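Local coordinates for protein putative phosphomannomutase (Thermus thermophilus, PDB 1TUO) that probably moves a phosphate group between positions of a phosphorylated sugar, as a magnesium-dependent member of the phosphohexose mutase family, at residues T31-A36 / A65-G70; V51-D56 / A104-S109; L170-G175 / V359-K364; S177-H182 / G237-P242; A426-R431 / I441-Q446. All coordinates share one frame; numbering follows the deposited sequence.

Contact 1: T31-A36 / A65-G70; sequences TLHRLA and ARALSG
Leu32, His33 and Ala36 of helix 29-45 meet Ala67 and Leu68 of helix 61-75 in a helix pair of the first alpha/beta/alpha domain. A leucine of each helix meets an alanine or the backbone of the other. Over these short segments the axes run 9.5 Å apart at a crossing angle of -34°, with the N-to-C directions roughly alike. The closest touch is between Ala36 CB and Leu68 CD1, 3.4 Å apart, tighter than usual for two methyl groups. Leu68 reaches it because its CG stands opposite the backbone N (chi1 172°), which carries the branch across to the neighbouring helix, while CD2 turns to Ala104 of the underlying sheet. Leu32 reaches back from the first helix: its CD1 lies over the backbone of the facing helix, 3.8 Å from Leu68 N and 4.0 Å from Leu68 CB, and also touches the methyl of Ala67. The imidazole of His33 borders the contact further out. Its NE2 comes 4.1 Å from Ala67 CB, and its CE1 approaches Ala67 O obliquely, without a bond, whereas ND1 is hydrogen-bonded to His71 ND1, a turn farther along helix 61-75. No hydrogen bond links the two segments themselves, so shape carries the contact. Beneath it, Leu32 rests on Val118 of strand 115-122, and Ser69 turns to Val53 and Val79. Two nearly aligned helices, joined through strand 50-55 and lying on one face of a sheet, are characteristic of a layered alpha/beta/alpha domain.

Contact 2: V51-D56 / A104-S109; sequences VVVGHD and AMLTAS
Val53, Gly54 and His55 pair with Ala104, Met105 and Leu106 as parallel strands, their directions 14° apart. Four backbone bonds alternate between them: Ala104 N to Val52 O, Gly54 N to Ala104 O, Leu106 N to Gly54 O at 2.8 Å, and Asp56 N to Leu106 O, the last more bent. On the face holding Val53, His55, Ala104 and Leu106, the CB atoms of His55 and Leu106 lie 3.9 Å apart. On the other, Met105 bends at chi2 (78°), laying SD 3.6 Å from Gly54 C and CE 3.5 Å from His55 C; a CB on Gly54 would come within 3.3 Å of that sulfur.

Beyond the strands the contact turns polar. Thr107 OG1 donates to Asp56 OD1 at 2.6 Å, arriving from above the carboxylate plane, and accepts Ser109 N in an ST turn (2.9 Å). A water bridges Asp56 OD1 and Ser109 O, while Asp56 OD2 takes Arg58 N; the carboxylate is thereby held from several directions. Ser109 OG bonds to Asp249 and Asp251 of the second domain. The sequence that starts at Thr107, Thr-Ala-Ser-His-Asn-Pro, matches the phosphoserine loop of the family, so Ser109 is probably the active-site serine; the aspartates probably belong to the magnesium loop. Strand ends leading into such a loop are what this geometry typifies in phosphohexose mutases.

Contact 3: L170-G175 / V359-K364; sequences LKALSG and VAATGK
Ala360 presses its methyl into the backbone of 170-175, and this carbon-to-backbone packing carries most of the contact. Its CB sits 3.3 Å from Ala172 O and 4.0 Å from Gly175 C, directed at the backbone of those two residues. The apolar share is small: one methyl pair, Ala172 CB and Ala361 CB, 4.1 Å apart, joins the two segments nearer the surface.

The hydrogen bonds are local or pass through solvent. Ala172 O accepts Gly175 N at 2.9 Å and a water at 2.6 Å; the same water also reaches Ala360 O, but weakly, at 3.3 Å. This bridge is the polar link between two segments that share no direct hydrogen bond. Helix 170-173 lies in the second alpha/beta/alpha domain and helix 348-362 in the third, so the contact is a small, partly open piece of an interdomain seam in the multidomain mutase fold. Leu173 extends it by touching Leu356 and Glu357 of the longer helix.

Each segment also has side-chain hydrogen bonds of its own. Ser174 OG curls back to Lys171 O, 2.6 Å away and tilted 27° from the carbonyl plane. At the far end of helix 348-362, Thr362 OG1 accepts Lys364 N in an ST turn (3.1 Å) and is hydrogen-bonded to Ser358 O as well. Gly363, between Thr362 and Lys364, takes a positive phi of 82°, where a CB would jam against the preceding carbonyl oxygen.

Contact 4: S177-H182 / G237-P242; sequences SGVLYH and GPETPP
Ser177 to Tyr181 and Glu239 to Pro242 run 128° apart end to end, coming nearest at Gly178 and Pro242, whose CA atoms lie 5.3 Å apart. At that end the Pro242 ring, following a cis peptide, sets CG 3.6 Å from Ser177 OG and 3.9 Å from Gly178 N. A CB on Gly178 would fall 3.2 Å from Pro242 CG.

The other end is polar. Tyr181 OH donates to Glu239 OE2 at 2.8 Å, meeting the oxygen 61° out of the carboxylate plane rather than within it. Strand 180-183 lies beside strand 244-248 in the sheet of the second alpha/beta/alpha domain, and loop 237-242 leads from helix 230-236 into that neighbouring strand, so the pair clasps a helix-to-strand connection. Glu239 CG lies 3.8 Å from Tyr181 CE1, and the bend at chi2 (-56°) turns the carboxylate toward the hydroxyl. Glu239 OE1 accepts Thr240 N over a long 3.3 Å bond. With an alanine at Glu239 the tyrosine hydroxyl would probably lose its carboxylate acceptor, its bond to Arg207 being weak, and a gap would open beside the ring. Val235 and Leu236 pack against Tyr181 from the helix.

Contact 5: A426-R431 / I441-Q446; sequences AWVLFR and IYVEAQ
Tyr442 meets Leu429 and Arg431 across a beta hairpin. Its ring lies alongside Leu429, CD1 being 3.7 Å from Leu429 CD2, with Leu429 O at the ring edge. Arg431 crosses farther out: its CD approaches Tyr442 CE1 at 3.4 Å, and a bend at chi3 (53°) points NE at Tyr442 OH. The hydrogen bond from Arg431 NE to Tyr442 OH is long, 3.3 Å, though the hydroxyl lies almost in the guanidinium plane. A serine in place of Tyr442 would probably leave Arg431 NE without this acceptor and open a gap beside Leu429. On the opposite face Val428 CG1 touches Val443 CG2 (4.0 Å) and Ile441 CG2, while Phe430 CD2 lies against Ile441 CG1.

The backbone sets this register. Trp427 pairs with Glu444 and Leu429 with Tyr442, two hydrogen bonds each; Leu429 N to Tyr442 O is 2.8 Å and nearly straight, at 175°. Further out, Asp417 forms a salt bridge with Arg431 NH1, and Thr294, Trp295 and His381 hold the Glu444 carboxylate. Arg431 begins the Arg-Ala-Ser-Gly-Thr-Glu-Pro sequence, a phosphate-binding loop in relatives. Lys420 makes a cation-pi contact with Trp427, and Trp421 meets Phe430 edge-to-face. In the antiparallel C-terminal sheet the hairpin is flanked by strands 419-423 and 382-386, with helix 448-459 packed over Ile441, Val443 and Ala445.

Overall arrangement
From the N terminus, contact 1 opens at helix 29-45 and closes on helix 61-75; contact 2 opens between those two helices, at strand 50-55, and closes later on strand 102-106. Their loops therefore cross, and they touch, Leu68 and Ser69 packing on Ala104 and Val53, so helix layer and sheet of the first domain are tied together. Contact 3 closes a far longer loop, joining the second and third domains, and contact 4 nests inside it within the second; Val359 against Pro242 links them. Contact 5 comes last, a short hairpin in the C-terminal domain, in series with all the others and touching none.

Contact 1: T31-A36 / A65-G70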
# COMPACT_ATOMS: atom_id res chain seq x y z
N THR A 31 6.10 -8.41 24.38
CA THR A 31 6.78 -8.67 23.12
C THR A 31 7.25 -7.38 22.44
O THR A 31 8.27 -7.33 21.77
CB THR A 31 5.79 -9.39 22.20
OG1 THR A 31 5.67 -10.76 22.61
CG2 THR A 31 6.29 -9.34 20.75
N LEU A 32 6.43 -6.33 22.61
CA LEU A 32 6.79 -5.02 22.08
C LEU A 32 8.12 -4.51 22.67
O LEU A 32 8.97 -3.96 21.98
CB LEU A 32 5.65 -4.05 22.41
CG LEU A 32 5.82 -2.67 21.78
CD1 LEU A 32 6.74 -1.75 22.60
CD2 LEU A 32 6.40 -2.71 20.37
N HIS A 33 8.27 -4.69 24.00
CA HIS A 33 9.50 -4.24 24.65
C HIS A 33 10.71 -5.08 24.23
O HIS A 33 11.84 -4.61 24.15
CB HIS A 33 9.30 -4.31 26.16
CG HIS A 33 8.63 -3.05 26.65
ND1 HIS A 33 9.19 -1.82 26.55
CD2 HIS A 33 7.35 -2.90 27.21
CE1 HIS A 33 8.28 -0.96 27.03
NE2 HIS A 33 7.16 -1.58 27.43
N ARG A 34 10.51 -6.36 23.93
CA ARG A 34 11.61 -7.20 23.48
C ARG A 34 12.02 -6.71 22.09
O ARG A 34 13.20 -6.63 21.76
CB ARG A 34 11.18 -8.67 23.41
CG ARG A 34 10.95 -9.30 24.77
CD ARG A 34 10.33 -10.69 24.63
NE ARG A 34 11.20 -11.63 23.92
CZ ARG A 34 10.81 -12.81 23.46
NH1 ARG A 34 9.55 -13.20 23.64
NH2 ARG A 34 11.66 -13.60 22.83
N LEU A 35 11.02 -6.37 21.27
CA LEU A 35 11.31 -5.88 19.92
C LEU A 35 12.00 -4.52 20.00
O LEU A 35 12.92 -4.25 19.23
CB LEU A 35 10.02 -5.76 19.11
CG LEU A 35 10.17 -5.29 17.66
CD1 LEU A 35 11.16 -6.18 16.91
CD2 LEU A 35 8.82 -5.31 16.97
N ALA A 36 11.57 -3.68 20.94
CA ALA A 36 12.17 -2.36 21.10
C ALA A 36 13.64 -2.48 21.44
O ALA A 36 14.48 -1.76 20.89
CB ALA A 36 11.45 -1.58 22.19
N ALA A 65 2.76 2.51 20.63
CA ALA A 65 3.70 3.47 20.05
C ALA A 65 4.38 4.31 21.13
O ALA A 65 5.57 4.61 21.03
CB ALA A 65 2.97 4.38 19.06
N ARG A 66 3.63 4.71 22.15
CA ARG A 66 4.21 5.50 23.23
C ARG A 66 5.23 4.65 23.98
O ARG A 66 6.29 5.13 24.37
CB ARG A 66 3.11 5.98 24.19
CG ARG A 66 2.18 7.03 23.60
CD ARG A 66 1.35 7.72 24.69
NE ARG A 66 0.47 6.79 25.39
CZ ARG A 66 -0.74 6.44 24.97
NH1 ARG A 66 -1.23 6.94 23.85
NH2 ARG A 66 -1.46 5.58 25.68
N ALA A 67 4.90 3.37 24.17
CA ALA A 67 5.78 2.45 24.89
C ALA A 67 7.08 2.24 24.11
O ALA A 67 8.17 2.25 24.68
CB ALA A 67 5.08 1.11 25.09
N LEU A 68 6.96 2.06 22.80
CA LEU A 68 8.14 1.87 21.96
C LEU A 68 9.00 3.13 21.95
O LEU A 68 10.23 3.05 22.04
CB LEU A 68 7.72 1.51 20.53
CG LEU A 68 8.83 1.44 19.47
CD1 LEU A 68 9.86 0.40 19.86
CD2 LEU A 68 8.21 1.12 18.10
N SER A 69 8.36 4.29 21.85
CA SER A 69 9.07 5.56 21.82
C SER A 69 9.87 5.76 23.11
O SER A 69 11.05 6.11 23.08
CB SER A 69 8.09 6.72 21.62
OG SER A 69 7.42 6.60 20.37
N GLY A 70 9.21 5.53 24.24
CA GLY A 70 9.88 5.69 25.52
C GLY A 70 11.05 4.74 25.67
O GLY A 70 12.12 5.14 26.14

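Contact 2: V51-D56 / A104-S109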
# COMPACT_ATOMS: atom_id res chain seq x y z
N VAL A 51 14.87 8.55 15.66
CA VAL A 51 13.93 7.52 15.22
C VAL A 51 12.55 8.14 15.28
O VAL A 51 12.21 8.79 16.26
CB VAL A 51 13.93 6.28 16.14
CG1 VAL A 51 12.91 5.26 15.62
CG2 VAL A 51 15.31 5.67 16.20
N VAL A 52 11.77 7.94 14.23
CA VAL A 52 10.41 8.46 14.19
C VAL A 52 9.46 7.29 14.38
O VAL A 52 9.63 6.24 13.75
CB VAL A 52 10.11 9.15 12.85
CG1 VAL A 52 8.74 9.80 12.89
CG2 VAL A 52 11.18 10.21 12.57
N VAL A 53 8.50 7.45 15.28
CA VAL A 53 7.52 6.39 15.56
C VAL A 53 6.12 6.89 15.22
O VAL A 53 5.80 8.05 15.45
CB VAL A 53 7.55 5.99 17.06
CG1 VAL A 53 6.49 4.92 17.34
CG2 VAL A 53 8.93 5.47 17.43
N GLY A 54 5.30 6.00 14.66
CA GLY A 54 3.94 6.38 14.33
C GLY A 54 3.01 5.22 14.61
O GLY A 54 3.47 4.11 14.87
N HIS A 55 1.70 5.48 14.57
CA HIS A 55 0.72 4.41 14.80
C HIS A 55 -0.55 4.69 14.01
O HIS A 55 -0.78 5.82 13.60
CB HIS A 55 0.39 4.33 16.29
CG HIS A 55 -0.30 5.55 16.82
ND1 HIS A 55 -1.66 5.73 16.75
CD2 HIS A 55 0.19 6.65 17.45
CE1 HIS A 55 -1.98 6.88 17.31
NE2 HIS A 55 -0.88 7.46 17.75
N ASP A 56 -1.36 3.66 13.78
CA ASP A 56 -2.61 3.85 13.05
C ASP A 56 -3.78 3.91 14.03
O ASP A 56 -3.58 4.30 15.18
CB ASP A 56 -2.81 2.76 11.99
CG ASP A 56 -2.88 1.36 12.55
OD1 ASP A 56 -2.82 0.41 11.74
OD2 ASP A 56 -3.01 1.19 13.79
N ALA A 104 9.59 3.48 12.94
CA ALA A 104 8.84 2.30 13.33
C ALA A 104 7.37 2.68 13.27
O ALA A 104 6.97 3.70 13.81
CB ALA A 104 9.21 1.88 14.74
N MET A 105 6.58 1.85 12.60
CA MET A 105 5.16 2.14 12.49
C MET A 105 4.32 1.01 13.10
O MET A 105 4.45 -0.15 12.74
CB MET A 105 4.82 2.30 11.01
CG MET A 105 3.33 2.54 10.77
SD MET A 105 2.84 4.23 11.12
CE MET A 105 1.07 4.03 10.93
N LEU A 106 3.45 1.39 14.03
CA LEU A 106 2.56 0.43 14.67
C LEU A 106 1.34 0.32 13.77
O LEU A 106 0.50 1.24 13.71
CB LEU A 106 2.16 0.90 16.07
CG LEU A 106 3.10 0.55 17.24
CD1 LEU A 106 3.08 -0.96 17.47
CD2 LEU A 106 4.52 1.03 16.94
N THR A 107 1.25 -0.78 13.04
CA THR A 107 0.14 -1.01 12.14
C THR A 107 0.13 -2.46 11.66
O THR A 107 1.14 -3.16 11.74
CB THR A 107 0.24 -0.09 10.89
OG1 THR A 107 -0.94 -0.23 10.09
CG2 THR A 107 1.45 -0.47 10.03
N ALA A 108 -1.04 -2.89 11.20
CA ALA A 108 -1.23 -4.21 10.63
C ALA A 108 -1.91 -3.96 9.28
O ALA A 108 -2.59 -4.83 8.71
CB ALA A 108 -2.10 -5.09 11.53
N SER A 109 -1.74 -2.73 8.79
CA SER A 109 -2.23 -2.31 7.49
C SER A 109 -3.68 -2.65 7.15
O SER A 109 -4.60 -2.06 7.70
CB SER A 109 -1.28 -2.89 6.42
OG SER A 109 -1.52 -2.37 5.12
O HOH W 1 -4.69 -0.30 9.98

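Contact 3: L170-G175 / V359-K364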
# COMPACT_ATOMS: atom_id res chain seq x y z
N LEU A 170 -1.09 21.13 -9.66
CA LEU A 170 -2.18 21.83 -9.01
C LEU A 170 -3.09 22.56 -9.99
O LEU A 170 -4.31 22.61 -9.80
CB LEU A 170 -1.63 22.81 -7.96
CG LEU A 170 -0.79 22.15 -6.86
CD1 LEU A 170 -0.36 23.21 -5.85
CD2 LEU A 170 -1.59 21.06 -6.16
N LYS A 171 -2.51 23.11 -11.05
CA LYS A 171 -3.28 23.82 -12.06
C LYS A 171 -4.27 22.86 -12.72
O LYS A 171 -5.45 23.17 -12.88
CB LYS A 171 -2.33 24.41 -13.11
CG LYS A 171 -3.00 25.28 -14.15
CD LYS A 171 -1.96 25.94 -15.06
CE LYS A 171 -2.62 26.76 -16.16
NZ LYS A 171 -3.46 27.87 -15.61
N ALA A 172 -3.78 21.68 -13.07
CA ALA A 172 -4.62 20.68 -13.70
C ALA A 172 -5.69 20.19 -12.72
O ALA A 172 -6.85 20.04 -13.07
CB ALA A 172 -3.77 19.51 -14.19
N LEU A 173 -5.27 19.96 -11.47
CA LEU A 173 -6.19 19.49 -10.44
C LEU A 173 -7.40 20.39 -10.23
O LEU A 173 -8.51 19.92 -10.01
CB LEU A 173 -5.45 19.34 -9.11
CG LEU A 173 -4.73 18.02 -8.85
CD1 LEU A 173 -3.90 18.13 -7.57
CD2 LEU A 173 -5.76 16.89 -8.73
N SER A 174 -7.18 21.70 -10.28
CA SER A 174 -8.25 22.67 -10.08
C SER A 174 -9.36 22.49 -11.11
O SER A 174 -10.49 22.94 -10.91
CB SER A 174 -7.71 24.10 -10.16
OG SER A 174 -7.25 24.40 -11.46
N GLY A 175 -9.04 21.82 -12.22
CA GLY A 175 -10.02 21.60 -13.26
C GLY A 175 -11.01 20.48 -13.00
O GLY A 175 -12.00 20.36 -13.72
N VAL A 359 -7.94 12.35 -13.94
CA VAL A 359 -9.29 12.59 -14.43
C VAL A 359 -9.46 14.04 -14.87
O VAL A 359 -10.03 14.31 -15.93
CB VAL A 359 -10.33 12.25 -13.34
CG1 VAL A 359 -11.73 12.64 -13.82
CG2 VAL A 359 -10.28 10.75 -13.04
N ALA A 360 -8.95 14.97 -14.08
CA ALA A 360 -9.06 16.39 -14.41
C ALA A 360 -8.25 16.76 -15.65
O ALA A 360 -8.75 17.44 -16.56
CB ALA A 360 -8.62 17.23 -13.23
N ALA A 361 -7.00 16.31 -15.70
CA ALA A 361 -6.12 16.61 -16.82
C ALA A 361 -6.56 15.99 -18.15
O ALA A 361 -6.54 16.65 -19.19
CB ALA A 361 -4.69 16.19 -16.49
N THR A 362 -6.94 14.71 -18.12
CA THR A 362 -7.36 14.04 -19.34
C THR A 362 -8.78 14.41 -19.76
O THR A 362 -9.10 14.43 -20.95
CB THR A 362 -7.30 12.50 -19.20
OG1 THR A 362 -8.26 12.07 -18.22
CG2 THR A 362 -5.91 12.05 -18.79
N GLY A 363 -9.63 14.70 -18.78
CA GLY A 363 -11.01 15.03 -19.09
C GLY A 363 -11.80 13.75 -19.29
O GLY A 363 -12.90 13.76 -19.83
N LYS A 364 -11.22 12.63 -18.86
CA LYS A 364 -11.88 11.34 -18.98
C LYS A 364 -11.97 10.70 -17.61
O LYS A 364 -11.00 10.74 -16.84
CB LYS A 364 -11.09 10.43 -19.93
CG LYS A 364 -10.92 11.01 -21.33
CD LYS A 364 -9.99 10.18 -22.21
CE LYS A 364 -10.63 8.88 -22.65
NZ LYS A 364 -9.86 8.27 -23.77
O HOH W 2 -7.97 20.47 -15.38

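Contact 4: S177-H182 / G237-P242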
# COMPACT_ATOMS: atom_id res chain seq x y z
N SER A 177 -14.02 18.51 -12.24
CA SER A 177 -15.40 18.97 -12.22
C SER A 177 -16.38 18.10 -11.45
O SER A 177 -17.59 18.33 -11.48
CB SER A 177 -15.90 19.12 -13.67
OG SER A 177 -15.75 17.91 -14.39
N GLY A 178 -15.87 17.10 -10.74
CA GLY A 178 -16.77 16.24 -9.98
C GLY A 178 -16.61 16.37 -8.48
O GLY A 178 -16.15 17.39 -7.96
N VAL A 179 -16.99 15.31 -7.78
CA VAL A 179 -16.88 15.25 -6.33
C VAL A 179 -16.06 14.02 -6.00
O VAL A 179 -16.20 12.99 -6.65
CB VAL A 179 -18.26 15.12 -5.66
CG1 VAL A 179 -19.01 13.95 -6.25
CG2 VAL A 179 -18.10 14.92 -4.16
N LEU A 180 -15.19 14.13 -5.01
CA LEU A 180 -14.38 12.99 -4.61
C LEU A 180 -14.90 12.44 -3.29
O LEU A 180 -15.00 13.15 -2.30
CB LEU A 180 -12.91 13.40 -4.45
CG LEU A 180 -11.96 12.28 -4.00
CD1 LEU A 180 -11.91 11.18 -5.05
CD2 LEU A 180 -10.57 12.84 -3.76
N TYR A 181 -15.27 11.16 -3.30
CA TYR A 181 -15.74 10.51 -2.09
C TYR A 181 -14.51 9.82 -1.52
O TYR A 181 -13.74 9.20 -2.26
CB TYR A 181 -16.82 9.47 -2.40
CG TYR A 181 -18.15 10.07 -2.82
CD1 TYR A 181 -18.36 10.49 -4.13
CD2 TYR A 181 -19.18 10.23 -1.89
CE1 TYR A 181 -19.58 11.06 -4.51
CE2 TYR A 181 -20.40 10.80 -2.26
CZ TYR A 181 -20.59 11.21 -3.57
OH TYR A 181 -21.80 11.76 -3.94
N HIS A 182 -14.31 9.97 -0.21
CA HIS A 182 -13.17 9.34 0.44
C HIS A 182 -13.64 8.48 1.60
O HIS A 182 -14.02 8.98 2.66
CB HIS A 182 -12.19 10.38 0.98
CG HIS A 182 -11.01 9.77 1.69
ND1 HIS A 182 -10.19 10.49 2.53
CD2 HIS A 182 -10.51 8.51 1.67
CE1 HIS A 182 -9.24 9.70 3.01
NE2 HIS A 182 -9.42 8.49 2.49
N GLY A 237 -23.61 4.27 -6.31
CA GLY A 237 -24.58 3.71 -7.23
C GLY A 237 -25.23 4.73 -8.16
O GLY A 237 -25.11 4.61 -9.38
N PRO A 238 -25.93 5.74 -7.61
CA PRO A 238 -26.61 6.78 -8.40
C PRO A 238 -25.75 7.96 -8.83
O PRO A 238 -26.26 8.94 -9.38
CB PRO A 238 -27.74 7.20 -7.47
CG PRO A 238 -27.07 7.14 -6.12
CD PRO A 238 -26.31 5.83 -6.19
N GLU A 239 -24.44 7.88 -8.59
CA GLU A 239 -23.55 8.96 -8.98
C GLU A 239 -23.28 8.96 -10.47
O GLU A 239 -23.64 8.02 -11.18
CB GLU A 239 -22.22 8.86 -8.23
CG GLU A 239 -22.17 9.66 -6.95
CD GLU A 239 -22.49 11.13 -7.18
OE1 GLU A 239 -21.99 11.69 -8.18
OE2 GLU A 239 -23.22 11.72 -6.36
N THR A 240 -22.64 10.02 -10.95
CA THR A 240 -22.31 10.15 -12.36
C THR A 240 -20.90 10.71 -12.53
O THR A 240 -20.42 11.47 -11.69
CB THR A 240 -23.29 11.10 -13.08
OG1 THR A 240 -23.24 12.39 -12.47
CG2 THR A 240 -24.71 10.55 -12.99
N PRO A 241 -20.22 10.32 -13.63
CA PRO A 241 -18.86 10.77 -13.94
C PRO A 241 -18.78 12.29 -13.95
O PRO A 241 -19.76 12.98 -14.24
CB PRO A 241 -18.62 10.17 -15.32
CG PRO A 241 -19.42 8.91 -15.28
CD PRO A 241 -20.70 9.37 -14.64
N PRO A 242 -17.59 12.85 -13.66
CA PRO A 242 -16.36 12.13 -13.34
C PRO A 242 -16.16 11.87 -11.84
O PRO A 242 -15.04 11.61 -11.40
CB PRO A 242 -15.29 13.06 -13.89
CG PRO A 242 -15.85 14.40 -13.53
CD PRO A 242 -17.31 14.28 -13.91

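Contact 5: A426-R431 / I441-Q446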
# COMPACT_ATOMS: atom_id res chain seq x y z
N ALA A 426 -4.50 -15.59 -21.03
CA ALA A 426 -4.87 -15.94 -19.66
C ALA A 426 -3.67 -16.44 -18.84
O ALA A 426 -2.74 -17.04 -19.38
CB ALA A 426 -5.97 -16.99 -19.67
N TRP A 427 -3.71 -16.18 -17.54
CA TRP A 427 -2.65 -16.60 -16.64
C TRP A 427 -3.24 -17.06 -15.31
O TRP A 427 -4.18 -16.46 -14.79
CB TRP A 427 -1.63 -15.45 -16.42
CG TRP A 427 -1.40 -15.05 -14.97
CD1 TRP A 427 -1.12 -15.87 -13.91
CD2 TRP A 427 -1.43 -13.72 -14.43
NE1 TRP A 427 -0.98 -15.14 -12.76
CE2 TRP A 427 -1.17 -13.82 -13.05
CE3 TRP A 427 -1.66 -12.45 -14.99
CZ2 TRP A 427 -1.13 -12.70 -12.21
CZ3 TRP A 427 -1.62 -11.34 -14.15
CH2 TRP A 427 -1.36 -11.47 -12.78
N VAL A 428 -2.68 -18.13 -14.76
CA VAL A 428 -3.12 -18.68 -13.49
C VAL A 428 -1.90 -18.86 -12.59
O VAL A 428 -0.97 -19.60 -12.93
CB VAL A 428 -3.80 -20.04 -13.67
CG1 VAL A 428 -4.27 -20.57 -12.32
CG2 VAL A 428 -4.97 -19.91 -14.63
N LEU A 429 -1.92 -18.19 -11.45
CA LEU A 429 -0.81 -18.25 -10.50
C LEU A 429 -1.17 -18.91 -9.18
O LEU A 429 -2.15 -18.53 -8.54
CB LEU A 429 -0.29 -16.83 -10.23
CG LEU A 429 0.75 -16.64 -9.12
CD1 LEU A 429 2.07 -17.29 -9.54
CD2 LEU A 429 0.96 -15.16 -8.85
N PHE A 430 -0.37 -19.90 -8.79
CA PHE A 430 -0.58 -20.59 -7.52
C PHE A 430 0.54 -20.14 -6.58
O PHE A 430 1.72 -20.23 -6.93
CB PHE A 430 -0.49 -22.11 -7.68
CG PHE A 430 -1.42 -22.68 -8.72
CD1 PHE A 430 -1.08 -22.65 -10.06
CD2 PHE A 430 -2.62 -23.27 -8.34
CE1 PHE A 430 -1.93 -23.20 -11.02
CE2 PHE A 430 -3.48 -23.82 -9.29
CZ PHE A 430 -3.13 -23.79 -10.63
N ARG A 431 0.17 -19.64 -5.40
CA ARG A 431 1.15 -19.20 -4.42
C ARG A 431 0.82 -19.75 -3.04
O ARG A 431 -0.24 -19.45 -2.48
CB ARG A 431 1.19 -17.67 -4.35
CG ARG A 431 2.05 -17.03 -5.43
CD ARG A 431 2.01 -15.50 -5.34
NE ARG A 431 2.35 -15.00 -4.01
CZ ARG A 431 3.52 -15.20 -3.41
NH1 ARG A 431 4.47 -15.89 -4.02
NH2 ARG A 431 3.74 -14.70 -2.20
N ILE A 441 -4.79 -18.50 -5.27
CA ILE A 441 -4.84 -18.60 -6.72
C ILE A 441 -5.23 -17.25 -7.31
O ILE A 441 -6.29 -16.70 -6.99
CB ILE A 441 -5.85 -19.68 -7.17
CG1 ILE A 441 -5.46 -21.03 -6.55
CG2 ILE A 441 -5.87 -19.79 -8.68
CD1 ILE A 441 -6.36 -22.20 -6.96
N TYR A 442 -4.35 -16.71 -8.14
CA TYR A 442 -4.58 -15.43 -8.80
C TYR A 442 -4.86 -15.73 -10.26
O TYR A 442 -4.12 -16.49 -10.89
CB TYR A 442 -3.33 -14.53 -8.73
CG TYR A 442 -2.69 -14.41 -7.36
CD1 TYR A 442 -2.05 -15.50 -6.78
CD2 TYR A 442 -2.70 -13.20 -6.67
CE1 TYR A 442 -1.42 -15.39 -5.54
CE2 TYR A 442 -2.07 -13.08 -5.43
CZ TYR A 442 -1.43 -14.18 -4.88
OH TYR A 442 -0.80 -14.06 -3.66
N VAL A 443 -5.92 -15.15 -10.81
CA VAL A 443 -6.24 -15.39 -12.21
C VAL A 443 -6.57 -14.13 -12.98
O VAL A 443 -7.34 -13.28 -12.52
CB VAL A 443 -7.46 -16.36 -12.36
CG1 VAL A 443 -7.87 -16.46 -13.82
CG2 VAL A 443 -7.08 -17.75 -11.84
N GLU A 444 -5.96 -14.01 -14.15
CA GLU A 444 -6.24 -12.92 -15.06
C GLU A 444 -6.62 -13.55 -16.39
O GLU A 444 -5.95 -14.47 -16.87
CB GLU A 444 -5.02 -12.01 -15.27
CG GLU A 444 -5.30 -10.95 -16.33
CD GLU A 444 -4.25 -9.87 -16.40
OE1 GLU A 444 -3.05 -10.19 -16.30
OE2 GLU A 444 -4.63 -8.69 -16.57
N ALA A 445 -7.71 -13.06 -16.98
CA ALA A 445 -8.18 -13.56 -18.26
C ALA A 445 -8.93 -12.45 -18.99
O ALA A 445 -9.11 -11.36 -18.44
CB ALA A 445 -9.08 -14.78 -18.06
N GLN A 446 -9.38 -12.73 -20.20
CA GLN A 446 -10.08 -11.74 -21.01
C GLN A 446 -11.49 -11.37 -20.54
O GLN A 446 -11.97 -10.28 -20.84
CB GLN A 446 -10.15 -12.22 -22.46
CG GLN A 446 -9.98 -11.11 -23.49
CD GLN A 446 -8.55 -10.57 -23.55
OE1 GLN A 446 -8.25 -9.66 -24.33
NE2 GLN A 446 -7.67 -11.13 -22.73